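Local coordinates for aerolysin-like protein (Bombina maxima, PDB 6LH8), which is an aerolysin-like protein of the pore-forming toxin family, probably linked to endolysosome-modulating pore formation or to its regulation, at residues A[41-46]-A[94-99]; A[50-55]-A[81-86]; A[58-63]-A[133-138]; A[115-120]-A[145-150]. One frame throughout, in Å; residues are numbered along the deposited sequence.

Contact 1. Residues A[41-46]-A[94-99]; sequences ERHFDR and LSEDKV
Arg-42, Phe-44 and Arg-46 each exchange two backbone hydrogen bonds with, in turn, Val-99, Asp-97 and Ser-95, so the N and O of all six residues are paired across the strands. At the middle pair Asp-97 N gives to Phe-44 O over 2.8 Å, almost straight at 175°. The return bond, Phe-44 N to Asp-97 O, is 2.9 Å long. Val-99 O has a second, weaker visitor: the CA-H of Glu-41, with CA 3.2 Å away. Asp-97, on the face it shares with Phe-44 and Arg-46, divides its carboxylate. OD2 accepts from the backbone N of Ile-147, while OD1 receives a weak bond from a water at 3.2 Å. That water in turn accepts from Arg-46 NH1 at 3.0 Å, relaying between two opposite charges that do not meet directly. Arg-46 reaches there because its CG stands opposite the backbone N (chi1 170°) and the chain then runs straight to NE, which gives to Gln-144 O. Arg-42 turns outward to a salt bridge with Asp-23. Phe-44 CE1 touches Val-99 CG2 at 3.8 Å. On the face of His-43 and Lys-98, His-43 ND1 sits 3.6 Å from Glu-96 OE2, with ring and carboxylate planes 64° apart. At the pair's end the Glu-41 carboxylate crosses the Lys-98 chain, OE2 nearest CD and 4.2 Å from NZ, beyond a salt bridge. Alternating hydrogen-bonded and non-hydrogen-bonded pairs mark a regular antiparallel strand pair at one edge of the long five-stranded sheet of this aerolysin-like fold.

Contact 2. Residues A[50-55]-A[81-86]; sequences HNITLP and ITFTYG
Ile-52 has CG1 opposite its backbone N (chi1 -162°), which leaves CG2 in the cramped slot between N and the carbonyl carbon, aimed at the Phe-83 ring. Tyr-85 also swings CG opposite its N (chi1 173°), carrying its ring from the strand end across to Leu-54. Two CH-pi contacts follow. Ile-52 CG2 lies over one face of Phe-83, 3.6 Å from CG, displaced from the centre toward the ring's attachment to CB. Ile-81 CG2 covers the opposite face, so the phenyl group is held between two isoleucine branches. Leu-54 CD2 sits more centrally over the tyrosine, 4.0 Å from the centroid of the Tyr-85 ring and nearly on its normal. The pairing is between layers: the short two-stranded sheet of 65-68 and 81-84 packs across strand 41-53 of the five-stranded sheet as a second layer. Strand axes pass 8.5 Å apart at 36°, too far for backbone bonding, and side chains fill the interval. Leu-68 touches both Ile-52 and Phe-83, closing the apolar patch from the small sheet's other strand. At the ring's edge, near its plane, Phe-83 CE1 comes within 3.5 Å of His-50 O. The His-50 imidazole itself is turned to other partners, ND1 bonding to Tyr-139 OH and NE2 to Glu-93 OE1. Beyond the apolar contacts a water bridges the two segments: it gives a hydrogen bond to Pro-55 O at 2.8 Å and makes another with Tyr-85 OH, also 2.8 Å.

Contact 3. Residues A[58-63]-A[133-138]; sequences TEVPIG and IKETAT
An ST turn at Thr-58, in the loop between strands 41-53 and 65-68, is tied through Glu-135 to the beginning of strand 133-154. Thr-58 OG1 works both ways. It accepts from Val-60 N at 3.0 Å, closing the turn at a straight 167°, and donates to Glu-135 OE2 at 2.8 Å. The glutamate oxygen receives it on its anti lone pair, the side away from OE1. A water adds a second link: it accepts from Glu-59 N at 3.0 Å and gives to Glu-135 OE2 at 2.8 Å. OE2 is thus gripped by a hydroxyl and a water, while OE1 takes the backbone N of Thr-136 at 3.0 Å. Three donors on one carboxylate would probably favour its charged form and fix its rotation. The side chain reaches all of them by bending at its second torsion (chi2 63°), folding the carboxylate back beside its own strand. Nearer the strand backbone, Val-60 CG2 packs 3.6 Å from Glu-135 CB, and Leu-54 and Tyr-85 lie against the same valine. Ile-133 closes the far end of the contact over the loop backbone. Its CG2 branch lies 3.8 Å from Glu-59 CB. The longer branch reaches past Glu-59 O toward the proline ring, where Ile-133 CD1 ends 4.1 Å from Pro-61 CD.

Contact 4. Residues A[115-120]-A[145-150]; sequences LTRNEN and SGINAE
Ser-145 OG is gripped from two sides: it accepts from Asn-118 N at 2.8 Å and gives to Gly-146 O, also at 2.8 Å. With OG between its backbone N and carbonyl carbon (chi1 80°), the serine stands in for a backbone carbonyl opposite Asn-118. The site is an irregularity in the long antiparallel hairpin of strands 110-130 and 133-154. Thr-116 pairs regularly with Asn-148, whose N bonds to Thr-116 O at 2.8 Å, and Arg-117 faces Ile-147, but Asn-118 already faces Ser-145, so Gly-146 is an extra residue in the register. Ser-145 N still reaches Asn-118 O at 2.9 Å, rejoining the two strands beyond the break. Arg-117 passes over the displaced backbone, its chain extended from CG to NE. NE makes a salt bridge with Glu-119 OE2 at 3.2 Å, the oxygen tilted 27° out of the guanidinium plane. NH1 bonds to Asp-45 O and also gives to a water lying in plane at the guanidinium edge. This water passes a hydrogen bond of 2.8 Å to Ser-145 O, tying the arginine to the displaced segment. Ile-147 lays CG1 beside the arginine's CB and CD. On the same flank the other isoleucine branch turns to Leu-115, whose CD2 lies 3.9 Å from both Ile-147 CG2 and Ala-149 CB.

Overall arrangement
The four contacts form two clusters on opposite sides of the chain's centre along an elongated molecule. Contacts 1 and 4 have centres 11 Å apart and join across neighbouring strands 41-53 and 133-154, where Phe-44 CG packs 3.4 Å from Ile-147 CD1. Contacts 2 and 3 lie 10 Å apart, centre to centre, and meet through Tyr-85 O with Gly-63 N at 2.8 Å and Thr-53 N with Thr-138 O at 2.9 Å. Strand 41-53 runs from contact 1 to contact 2, whose centres are 28 Å apart. Strand 133-154 likewise links contacts 3 and 4, with centres 36 Å apart, so one five-stranded sheet spans both clusters.

Contact 1. Residues A[41-46]-A[94-99]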
loop_
_atom_site.group_PDB
_atom_site.type_symbol
_atom_site.label_atom_id
_atom_site.label_comp_id
_atom_site.label_asym_id
_atom_site.label_seq_id
_atom_site.Cartn_x
_atom_site.Cartn_y
_atom_site.Cartn_z
ATOM N N GLU A 41 17.346 -14.758 1.713
ATOM C CA GLU A 41 16.094 -14.021 1.651
ATOM C C GLU A 41 16.423 -12.541 1.630
ATOM O O GLU A 41 17.461 -12.122 2.150
ATOM C CB GLU A 41 15.187 -14.303 2.845
ATOM C CG GLU A 41 14.914 -15.761 3.119
ATOM C CD GLU A 41 14.381 -15.980 4.513
ATOM O OE1 GLU A 41 15.049 -15.542 5.480
ATOM O OE2 GLU A 41 13.285 -16.573 4.634
ATOM N N ARG A 42 15.546 -11.757 1.014
ATOM C CA ARG A 42 15.637 -10.305 1.088
ATOM C C ARG A 42 14.426 -9.777 1.843
ATOM O O ARG A 42 13.336 -10.337 1.748
ATOM C CB ARG A 42 15.712 -9.668 -0.300
ATOM C CG ARG A 42 16.676 -8.521 -0.326
ATOM C CD ARG A 42 17.019 -8.085 -1.727
ATOM N NE ARG A 42 16.890 -6.645 -1.774
ATOM C CZ ARG A 42 17.227 -5.893 -2.806
ATOM N NH1 ARG A 42 17.743 -6.447 -3.900
ATOM N NH2 ARG A 42 17.047 -4.592 -2.733
ATOM N N HIS A 43 14.626 -8.707 2.609
ATOM C CA HIS A 43 13.578 -8.137 3.439
ATOM C C HIS A 43 13.267 -6.738 2.937
ATOM O O HIS A 43 14.182 -5.935 2.738
ATOM C CB HIS A 43 14.019 -8.090 4.912
ATOM C CG HIS A 43 14.481 -9.417 5.439
ATOM N ND1 HIS A 43 13.692 -10.206 6.246
ATOM C CD2 HIS A 43 15.640 -10.092 5.263
ATOM C CE1 HIS A 43 14.353 -11.309 6.561
ATOM N NE2 HIS A 43 15.531 -11.269 5.972
ATOM N N PHE A 44 11.984 -6.458 2.732
ATOM C CA PHE A 44 11.535 -5.177 2.210
ATOM C C PHE A 44 10.458 -4.596 3.113
ATOM O O PHE A 44 9.681 -5.324 3.734
ATOM C CB PHE A 44 10.955 -5.303 0.796
ATOM C CG PHE A 44 11.905 -5.868 -0.213
ATOM C CD1 PHE A 44 11.987 -7.236 -0.412
ATOM C CD2 PHE A 44 12.668 -5.031 -1.010
ATOM C CE1 PHE A 44 12.847 -7.751 -1.373
ATOM C CE2 PHE A 44 13.516 -5.532 -1.961
ATOM C CZ PHE A 44 13.612 -6.892 -2.147
ATOM N N ASP A 45 10.402 -3.274 3.164
ATOM C CA ASP A 45 9.269 -2.611 3.783
ATOM C C ASP A 45 8.131 -2.527 2.775
ATOM O O ASP A 45 8.353 -2.228 1.599
ATOM C CB ASP A 45 9.655 -1.212 4.254
ATOM C CG ASP A 45 10.474 -1.234 5.525
ATOM O OD1 ASP A 45 10.600 -2.315 6.147
ATOM O OD2 ASP A 45 10.988 -0.165 5.901
ATOM N N ARG A 46 6.919 -2.829 3.237
ATOM C CA ARG A 46 5.706 -2.755 2.433
ATOM C C ARG A 46 4.719 -1.860 3.167
ATOM O O ARG A 46 4.502 -2.034 4.370
ATOM C CB ARG A 46 5.113 -4.150 2.194
ATOM C CG ARG A 46 3.730 -4.127 1.577
ATOM C CD ARG A 46 3.195 -5.536 1.379
ATOM N NE ARG A 46 1.887 -5.537 0.743
ATOM C CZ ARG A 46 1.066 -6.576 0.748
ATOM N NH1 ARG A 46 1.434 -7.690 1.360
ATOM N NH2 ARG A 46 -0.112 -6.500 0.144
ATOM N N LEU A 94 2.510 -0.607 7.918
ATOM C CA LEU A 94 3.828 -1.093 7.536
ATOM C C LEU A 94 3.929 -2.571 7.880
ATOM O O LEU A 94 3.519 -2.994 8.966
ATOM C CB LEU A 94 4.934 -0.292 8.237
ATOM C CG LEU A 94 6.389 -0.734 8.068
ATOM C CD1 LEU A 94 6.806 -0.681 6.612
ATOM C CD2 LEU A 94 7.298 0.143 8.911
ATOM N N SER A 95 4.439 -3.365 6.942
ATOM C CA SER A 95 4.737 -4.758 7.235
ATOM C C SER A 95 6.092 -5.110 6.635
ATOM O O SER A 95 6.638 -4.381 5.806
ATOM C CB SER A 95 3.647 -5.710 6.719
ATOM O OG SER A 95 3.598 -5.750 5.305
ATOM N N GLU A 96 6.648 -6.227 7.089
ATOM C CA GLU A 96 7.879 -6.743 6.509
ATOM C C GLU A 96 7.517 -7.747 5.427
ATOM O O GLU A 96 6.748 -8.677 5.669
ATOM C CB GLU A 96 8.761 -7.405 7.566
ATOM C CG GLU A 96 10.121 -7.824 7.009
ATOM C CD GLU A 96 10.884 -8.765 7.932
ATOM O OE1 GLU A 96 10.557 -9.974 7.977
ATOM O OE2 GLU A 96 11.815 -8.292 8.602
ATOM N N ASP A 97 8.037 -7.532 4.229
ATOM C CA ASP A 97 7.822 -8.430 3.104
ATOM C C ASP A 97 9.123 -9.194 2.887
ATOM O O ASP A 97 10.126 -8.609 2.470
ATOM C CB ASP A 97 7.421 -7.614 1.875
ATOM C CG ASP A 97 7.072 -8.465 0.685
ATOM O OD1 ASP A 97 6.861 -9.681 0.854
ATOM O OD2 ASP A 97 6.999 -7.899 -0.424
ATOM N N LYS A 98 9.116 -10.491 3.184
ATOM C CA LYS A 98 10.308 -11.325 3.081
ATOM C C LYS A 98 10.213 -12.189 1.829
ATOM O O LYS A 98 9.203 -12.863 1.616
ATOM C CB LYS A 98 10.450 -12.198 4.335
ATOM C CG LYS A 98 11.604 -13.161 4.311
ATOM C CD LYS A 98 11.844 -13.749 5.699
ATOM C CE LYS A 98 10.542 -14.118 6.388
ATOM N NZ LYS A 98 10.812 -14.926 7.615
ATOM N N VAL A 99 11.251 -12.150 0.999
ATOM C CA VAL A 99 11.247 -12.772 -0.324
ATOM C C VAL A 99 12.389 -13.779 -0.392
ATOM O O VAL A 99 13.560 -13.414 -0.213
ATOM C CB VAL A 99 11.384 -11.723 -1.436
ATOM C CG1 VAL A 99 11.244 -12.383 -2.800
ATOM C CG2 VAL A 99 10.340 -10.631 -1.261
HETATM O O HOH W 1 3.967 -9.094 2.047
#

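Contact 2. Residues A[50-55]-A[81-86]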
loop_
_atom_site.group_PDB
_atom_site.type_symbol
_atom_site.label_atom_id
_atom_site.label_comp_id
_atom_site.label_asym_id
_atom_site.label_seq_id
_atom_site.Cartn_x
_atom_site.Cartn_y
_atom_site.Cartn_z
ATOM N N HIS A 50 -3.189 5.553 4.094
ATOM C CA HIS A 50 -4.596 5.940 4.073
ATOM C C HIS A 50 -4.727 7.427 4.362
ATOM O O HIS A 50 -4.200 7.911 5.364
ATOM C CB HIS A 50 -5.384 5.144 5.110
ATOM C CG HIS A 50 -5.224 3.660 4.977
ATOM N ND1 HIS A 50 -5.957 2.906 4.089
ATOM C CD2 HIS A 50 -4.406 2.796 5.626
ATOM C CE1 HIS A 50 -5.599 1.636 4.198
ATOM N NE2 HIS A 50 -4.668 1.544 5.130
ATOM N N ASN A 51 -5.471 8.141 3.519
ATOM C CA ASN A 51 -5.619 9.581 3.667
ATOM C C ASN A 51 -7.082 9.975 3.592
ATOM O O ASN A 51 -7.874 9.335 2.901
ATOM C CB ASN A 51 -4.848 10.322 2.576
ATOM C CG ASN A 51 -3.458 9.771 2.392
ATOM O OD1 ASN A 51 -2.520 10.284 2.984
ATOM N ND2 ASN A 51 -3.323 8.689 1.590
ATOM N N ILE A 52 -7.435 11.051 4.295
ATOM C CA ILE A 52 -8.756 11.653 4.177
ATOM C C ILE A 52 -8.561 13.118 3.815
ATOM O O ILE A 52 -7.654 13.775 4.331
ATOM C CB ILE A 52 -9.610 11.472 5.456
ATOM C CG1 ILE A 52 -11.088 11.707 5.152
ATOM C CG2 ILE A 52 -9.139 12.348 6.620
ATOM C CD1 ILE A 52 -11.739 10.533 4.409
ATOM N N THR A 53 -9.336 13.591 2.841
ATOM C CA THR A 53 -9.233 14.961 2.345
ATOM C C THR A 53 -10.623 15.578 2.378
ATOM O O THR A 53 -11.610 14.888 2.125
ATOM C CB THR A 53 -8.659 15.027 0.915
ATOM O OG1 THR A 53 -9.468 14.271 0.006
ATOM C CG2 THR A 53 -7.230 14.476 0.869
ATOM N N LEU A 54 -10.703 16.864 2.733
ATOM C CA LEU A 54 -11.991 17.539 2.791
ATOM C C LEU A 54 -11.980 18.768 1.903
ATOM O O LEU A 54 -10.908 19.328 1.640
ATOM C CB LEU A 54 -12.343 17.965 4.223
ATOM C CG LEU A 54 -13.010 16.910 5.099
ATOM C CD1 LEU A 54 -11.960 15.903 5.593
ATOM C CD2 LEU A 54 -13.791 17.522 6.281
ATOM N N PRO A 55 -13.128 19.216 1.406
ATOM C CA PRO A 55 -13.188 20.479 0.675
ATOM C C PRO A 55 -12.586 21.610 1.512
ATOM O O PRO A 55 -12.678 21.616 2.743
ATOM C CB PRO A 55 -14.679 20.691 0.424
ATOM C CG PRO A 55 -15.239 19.294 0.372
ATOM C CD PRO A 55 -14.463 18.558 1.460
ATOM N N ILE A 81 -9.447 2.811 11.111
ATOM C CA ILE A 81 -8.535 3.948 11.192
ATOM C C ILE A 81 -9.326 5.142 11.698
ATOM O O ILE A 81 -10.425 5.408 11.205
ATOM C CB ILE A 81 -7.924 4.259 9.813
ATOM C CG1 ILE A 81 -7.395 2.992 9.129
ATOM C CG2 ILE A 81 -6.858 5.366 9.925
ATOM C CD1 ILE A 81 -6.480 2.165 9.975
ATOM N N THR A 82 -8.765 5.886 12.653
ATOM C CA THR A 82 -9.388 7.105 13.156
ATOM C C THR A 82 -8.589 8.306 12.670
ATOM O O THR A 82 -7.451 8.518 13.096
ATOM C CB THR A 82 -9.473 7.099 14.679
ATOM O OG1 THR A 82 -10.199 5.941 15.102
ATOM C CG2 THR A 82 -10.197 8.352 15.178
ATOM N N PHE A 83 -9.177 9.080 11.768
ATOM C CA PHE A 83 -8.641 10.386 11.414
ATOM C C PHE A 83 -9.257 11.446 12.320
ATOM O O PHE A 83 -10.345 11.275 12.865
ATOM C CB PHE A 83 -8.940 10.727 9.952
ATOM C CG PHE A 83 -8.448 9.696 8.959
ATOM C CD1 PHE A 83 -7.117 9.648 8.596
ATOM C CD2 PHE A 83 -9.333 8.814 8.354
ATOM C CE1 PHE A 83 -6.663 8.713 7.663
ATOM C CE2 PHE A 83 -8.893 7.865 7.420
ATOM C CZ PHE A 83 -7.551 7.818 7.075
ATOM N N THR A 84 -8.548 12.556 12.480
ATOM C CA THR A 84 -9.084 13.725 13.172
ATOM C C THR A 84 -8.932 14.903 12.223
ATOM O O THR A 84 -7.809 15.257 11.854
ATOM C CB THR A 84 -8.361 13.979 14.499
ATOM O OG1 THR A 84 -8.603 12.882 15.379
ATOM C CG2 THR A 84 -8.873 15.258 15.167
ATOM N N TYR A 85 -10.053 15.472 11.778
ATOM C CA TYR A 85 -9.979 16.577 10.836
ATOM C C TYR A 85 -9.216 17.752 11.450
ATOM O O TYR A 85 -9.499 18.179 12.575
ATOM C CB TYR A 85 -11.383 17.010 10.400
ATOM C CG TYR A 85 -11.359 18.270 9.549
ATOM C CD1 TYR A 85 -10.517 18.358 8.435
ATOM C CD2 TYR A 85 -12.142 19.379 9.868
ATOM C CE1 TYR A 85 -10.462 19.504 7.675
ATOM C CE2 TYR A 85 -12.094 20.531 9.100
ATOM C CZ TYR A 85 -11.244 20.583 8.000
ATOM O OH TYR A 85 -11.158 21.713 7.218
ATOM N N GLY A 86 -8.213 18.241 10.713
ATOM C CA GLY A 86 -7.391 19.345 11.145
ATOM C C GLY A 86 -6.112 18.969 11.871
ATOM O O GLY A 86 -5.319 19.875 12.185
HETATM O O HOH W 2 -10.475 21.589 4.536
#

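Contact 3. Residues A[58-63]-A[133-138]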
loop_
_atom_site.group_PDB
_atom_site.type_symbol
_atom_site.label_atom_id
_atom_site.label_comp_id
_atom_site.label_asym_id
_atom_site.label_seq_id
_atom_site.Cartn_x
_atom_site.Cartn_y
_atom_site.Cartn_z
ATOM N N THR A 58 -15.024 23.512 4.027
ATOM C CA THR A 58 -15.970 22.614 4.678
ATOM C C THR A 58 -16.505 23.204 5.980
ATOM O O THR A 58 -15.840 24.003 6.652
ATOM C CB THR A 58 -15.319 21.258 4.953
ATOM O OG1 THR A 58 -16.272 20.387 5.571
ATOM C CG2 THR A 58 -14.120 21.408 5.883
ATOM N N GLU A 59 -17.729 22.794 6.328
ATOM C CA GLU A 59 -18.358 23.112 7.603
ATOM C C GLU A 59 -18.006 22.112 8.695
ATOM O O GLU A 59 -18.336 22.347 9.860
ATOM C CB GLU A 59 -19.882 23.155 7.451
ATOM C CG GLU A 59 -20.409 24.251 6.556
ATOM C CD GLU A 59 -20.449 25.573 7.262
ATOM O OE1 GLU A 59 -20.099 26.593 6.632
ATOM O OE2 GLU A 59 -20.830 25.584 8.451
ATOM N N VAL A 60 -17.379 20.994 8.340
ATOM C CA VAL A 60 -17.017 19.996 9.351
ATOM C C VAL A 60 -16.114 20.655 10.394
ATOM O O VAL A 60 -15.111 21.290 10.031
ATOM C CB VAL A 60 -16.325 18.795 8.684
ATOM C CG1 VAL A 60 -15.705 17.874 9.724
ATOM C CG2 VAL A 60 -17.326 18.044 7.809
ATOM N N PRO A 61 -16.456 20.584 11.685
ATOM C CA PRO A 61 -15.640 21.267 12.698
ATOM C C PRO A 61 -14.255 20.662 12.814
ATOM O O PRO A 61 -14.078 19.444 12.754
ATOM C CB PRO A 61 -16.442 21.059 13.991
ATOM C CG PRO A 61 -17.831 20.725 13.542
ATOM C CD PRO A 61 -17.668 19.982 12.254
ATOM N N ILE A 62 -13.257 21.531 12.984
ATOM C CA ILE A 62 -11.921 21.043 13.295
ATOM C C ILE A 62 -11.961 20.239 14.592
ATOM O O ILE A 62 -12.612 20.627 15.573
ATOM C CB ILE A 62 -10.936 22.224 13.365
ATOM C CG1 ILE A 62 -10.701 22.760 11.952
ATOM C CG2 ILE A 62 -9.622 21.781 13.992
ATOM C CD1 ILE A 62 -9.651 23.837 11.867
ATOM N N GLY A 63 -11.286 19.090 14.589
ATOM C CA GLY A 63 -11.311 18.154 15.692
ATOM C C GLY A 63 -12.284 17.002 15.530
ATOM O O GLY A 63 -12.241 16.062 16.335
ATOM N N ILE A 133 -24.555 18.715 10.152
ATOM C CA ILE A 133 -23.590 19.044 9.111
ATOM C C ILE A 133 -23.343 17.804 8.265
ATOM O O ILE A 133 -23.083 16.719 8.800
ATOM C CB ILE A 133 -22.284 19.572 9.729
ATOM C CG1 ILE A 133 -22.552 20.900 10.445
ATOM C CG2 ILE A 133 -21.218 19.767 8.664
ATOM C CD1 ILE A 133 -21.426 21.343 11.369
ATOM N N LYS A 134 -23.443 17.953 6.942
ATOM C CA LYS A 134 -23.171 16.869 6.007
ATOM C C LYS A 134 -22.042 17.290 5.077
ATOM O O LYS A 134 -21.959 18.454 4.664
ATOM C CB LYS A 134 -24.414 16.488 5.176
ATOM C CG LYS A 134 -25.620 16.077 6.002
ATOM C CD LYS A 134 -26.646 15.342 5.152
ATOM C CE LYS A 134 -27.679 16.296 4.585
ATOM N NZ LYS A 134 -29.063 15.863 4.956
ATOM N N GLU A 135 -21.152 16.350 4.787
ATOM C CA GLU A 135 -20.036 16.606 3.890
ATOM C C GLU A 135 -19.728 15.326 3.130
ATOM O O GLU A 135 -19.977 14.228 3.619
ATOM C CB GLU A 135 -18.789 17.071 4.661
ATOM C CG GLU A 135 -17.616 17.446 3.755
ATOM C CD GLU A 135 -17.956 18.616 2.874
ATOM O OE1 GLU A 135 -18.515 18.402 1.777
ATOM O OE2 GLU A 135 -17.704 19.770 3.292
ATOM N N THR A 136 -19.185 15.464 1.928
ATOM C CA THR A 136 -18.629 14.313 1.228
ATOM C C THR A 136 -17.128 14.550 1.129
ATOM O O THR A 136 -16.675 15.394 0.351
ATOM C CB THR A 136 -19.273 14.126 -0.138
ATOM O OG1 THR A 136 -20.693 13.994 0.024
ATOM C CG2 THR A 136 -18.717 12.879 -0.810
ATOM N N ALA A 137 -16.367 13.835 1.958
ATOM C CA ALA A 137 -14.916 13.884 1.910
ATOM C C ALA A 137 -14.414 12.912 0.843
ATOM O O ALA A 137 -15.198 12.234 0.171
ATOM C CB ALA A 137 -14.337 13.573 3.292
ATOM N N THR A 138 -13.096 12.845 0.670
ATOM C CA THR A 138 -12.487 11.907 -0.271
ATOM C C THR A 138 -11.399 11.114 0.436
ATOM O O THR A 138 -10.487 11.692 1.035
ATOM C CB THR A 138 -11.893 12.625 -1.488
ATOM O OG1 THR A 138 -12.930 13.330 -2.174
ATOM C CG2 THR A 138 -11.285 11.601 -2.447
HETATM O O HOH W 3 -19.567 21.626 4.324
#

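Contact 4. Residues A[115-120]-A[145-150]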
loop_
_atom_site.group_PDB
_atom_site.type_symbol
_atom_site.label_atom_id
_atom_site.label_comp_id
_atom_site.label_asym_id
_atom_site.label_seq_id
_atom_site.Cartn_x
_atom_site.Cartn_y
_atom_site.Cartn_z
ATOM N N LEU A 115 12.900 -8.099 -9.150
ATOM C CA LEU A 115 11.972 -7.938 -8.039
ATOM C C LEU A 115 10.945 -6.871 -8.395
ATOM O O LEU A 115 11.317 -5.727 -8.670
ATOM C CB LEU A 115 12.738 -7.557 -6.770
ATOM C CG LEU A 115 13.719 -8.676 -6.415
ATOM C CD1 LEU A 115 15.049 -8.131 -5.938
ATOM C CD2 LEU A 115 13.109 -9.576 -5.368
ATOM N N THR A 116 9.659 -7.239 -8.402
ATOM C CA THR A 116 8.601 -6.294 -8.759
ATOM C C THR A 116 7.474 -6.321 -7.739
ATOM O O THR A 116 7.285 -7.300 -7.018
ATOM C CB THR A 116 7.984 -6.594 -10.133
ATOM O OG1 THR A 116 7.465 -7.933 -10.143
ATOM C CG2 THR A 116 8.994 -6.413 -11.240
ATOM N N ARG A 117 6.703 -5.229 -7.701
ATOM C CA ARG A 117 5.458 -5.228 -6.938
ATOM C C ARG A 117 4.465 -4.273 -7.581
ATOM O O ARG A 117 4.843 -3.328 -8.277
ATOM C CB ARG A 117 5.681 -4.863 -5.467
ATOM C CG ARG A 117 6.138 -3.466 -5.202
ATOM C CD ARG A 117 6.280 -3.218 -3.688
ATOM N NE ARG A 117 7.103 -2.039 -3.414
ATOM C CZ ARG A 117 7.716 -1.807 -2.257
ATOM N NH1 ARG A 117 7.613 -2.674 -1.252
ATOM N NH2 ARG A 117 8.429 -0.701 -2.100
ATOM N N ASN A 118 3.185 -4.530 -7.329
ATOM C CA ASN A 118 2.126 -3.624 -7.761
ATOM C C ASN A 118 2.046 -2.451 -6.802
ATOM O O ASN A 118 2.194 -2.614 -5.590
ATOM C CB ASN A 118 0.767 -4.332 -7.796
ATOM C CG ASN A 118 0.694 -5.436 -8.844
ATOM O OD1 ASN A 118 1.303 -5.346 -9.911
ATOM N ND2 ASN A 118 -0.074 -6.482 -8.545
ATOM N N GLU A 119 1.851 -1.259 -7.352
ATOM C CA GLU A 119 1.627 -0.065 -6.550
ATOM C C GLU A 119 0.398 0.620 -7.125
ATOM O O GLU A 119 0.306 0.814 -8.341
ATOM C CB GLU A 119 2.867 0.845 -6.544
ATOM C CG GLU A 119 4.103 0.142 -5.963
ATOM C CD GLU A 119 5.229 1.094 -5.610
ATOM O OE1 GLU A 119 5.131 2.286 -5.960
ATOM O OE2 GLU A 119 6.226 0.641 -5.007
ATOM N N ASN A 120 -0.568 0.924 -6.267
ATOM C CA ASN A 120 -1.864 1.396 -6.738
ATOM C C ASN A 120 -2.331 2.575 -5.901
ATOM O O ASN A 120 -2.168 2.575 -4.680
ATOM C CB ASN A 120 -2.937 0.301 -6.660
ATOM C CG ASN A 120 -2.678 -0.851 -7.602
ATOM O OD1 ASN A 120 -3.164 -0.859 -8.736
ATOM N ND2 ASN A 120 -1.944 -1.855 -7.125
ATOM N N SER A 145 1.753 -3.907 -3.088
ATOM C CA SER A 145 1.566 -5.343 -2.969
ATOM C C SER A 145 2.834 -6.018 -2.448
ATOM O O SER A 145 3.885 -5.395 -2.287
ATOM C CB SER A 145 1.197 -5.942 -4.318
ATOM O OG SER A 145 2.366 -6.115 -5.117
ATOM N N GLY A 146 2.718 -7.320 -2.179
ATOM C CA GLY A 146 3.897 -8.132 -1.949
ATOM C C GLY A 146 4.778 -8.197 -3.182
ATOM O O GLY A 146 4.336 -7.988 -4.315
ATOM N N ILE A 147 6.051 -8.456 -2.948
ATOM C CA ILE A 147 7.049 -8.450 -4.009
ATOM C C ILE A 147 7.138 -9.835 -4.636
ATOM O O ILE A 147 7.135 -10.856 -3.935
ATOM C CB ILE A 147 8.408 -7.988 -3.456
ATOM C CG1 ILE A 147 8.375 -6.462 -3.309
ATOM C CG2 ILE A 147 9.561 -8.455 -4.350
ATOM C CD1 ILE A 147 9.593 -5.887 -2.694
ATOM N N ASN A 148 7.215 -9.866 -5.962
ATOM C CA ASN A 148 7.497 -11.077 -6.714
ATOM C C ASN A 148 8.952 -11.090 -7.167
ATOM O O ASN A 148 9.479 -10.072 -7.622
ATOM C CB ASN A 148 6.589 -11.186 -7.936
ATOM C CG ASN A 148 6.908 -12.400 -8.768
ATOM O OD1 ASN A 148 7.647 -12.323 -9.756
ATOM N ND2 ASN A 148 6.391 -13.551 -8.344
ATOM N N ALA A 149 9.594 -12.256 -7.053
ATOM C CA ALA A 149 10.947 -12.478 -7.551
ATOM C C ALA A 149 10.873 -13.359 -8.788
ATOM O O ALA A 149 10.419 -14.506 -8.710
ATOM C CB ALA A 149 11.833 -13.132 -6.490
ATOM N N GLU A 150 11.316 -12.825 -9.923
ATOM C CA GLU A 150 11.408 -13.594 -11.156
ATOM C C GLU A 150 12.869 -13.947 -11.385
ATOM O O GLU A 150 13.722 -13.056 -11.454
ATOM C CB GLU A 150 10.839 -12.813 -12.343
ATOM C CG GLU A 150 10.896 -13.583 -13.662
ATOM C CD GLU A 150 10.403 -12.776 -14.848
ATOM O OE1 GLU A 150 10.695 -11.565 -14.914
ATOM O OE2 GLU A 150 9.728 -13.361 -15.724
HETATM O O HOH W 4 9.303 -9.966 -10.843
HETATM O O HOH W 5 6.262 -5.129 -0.832
#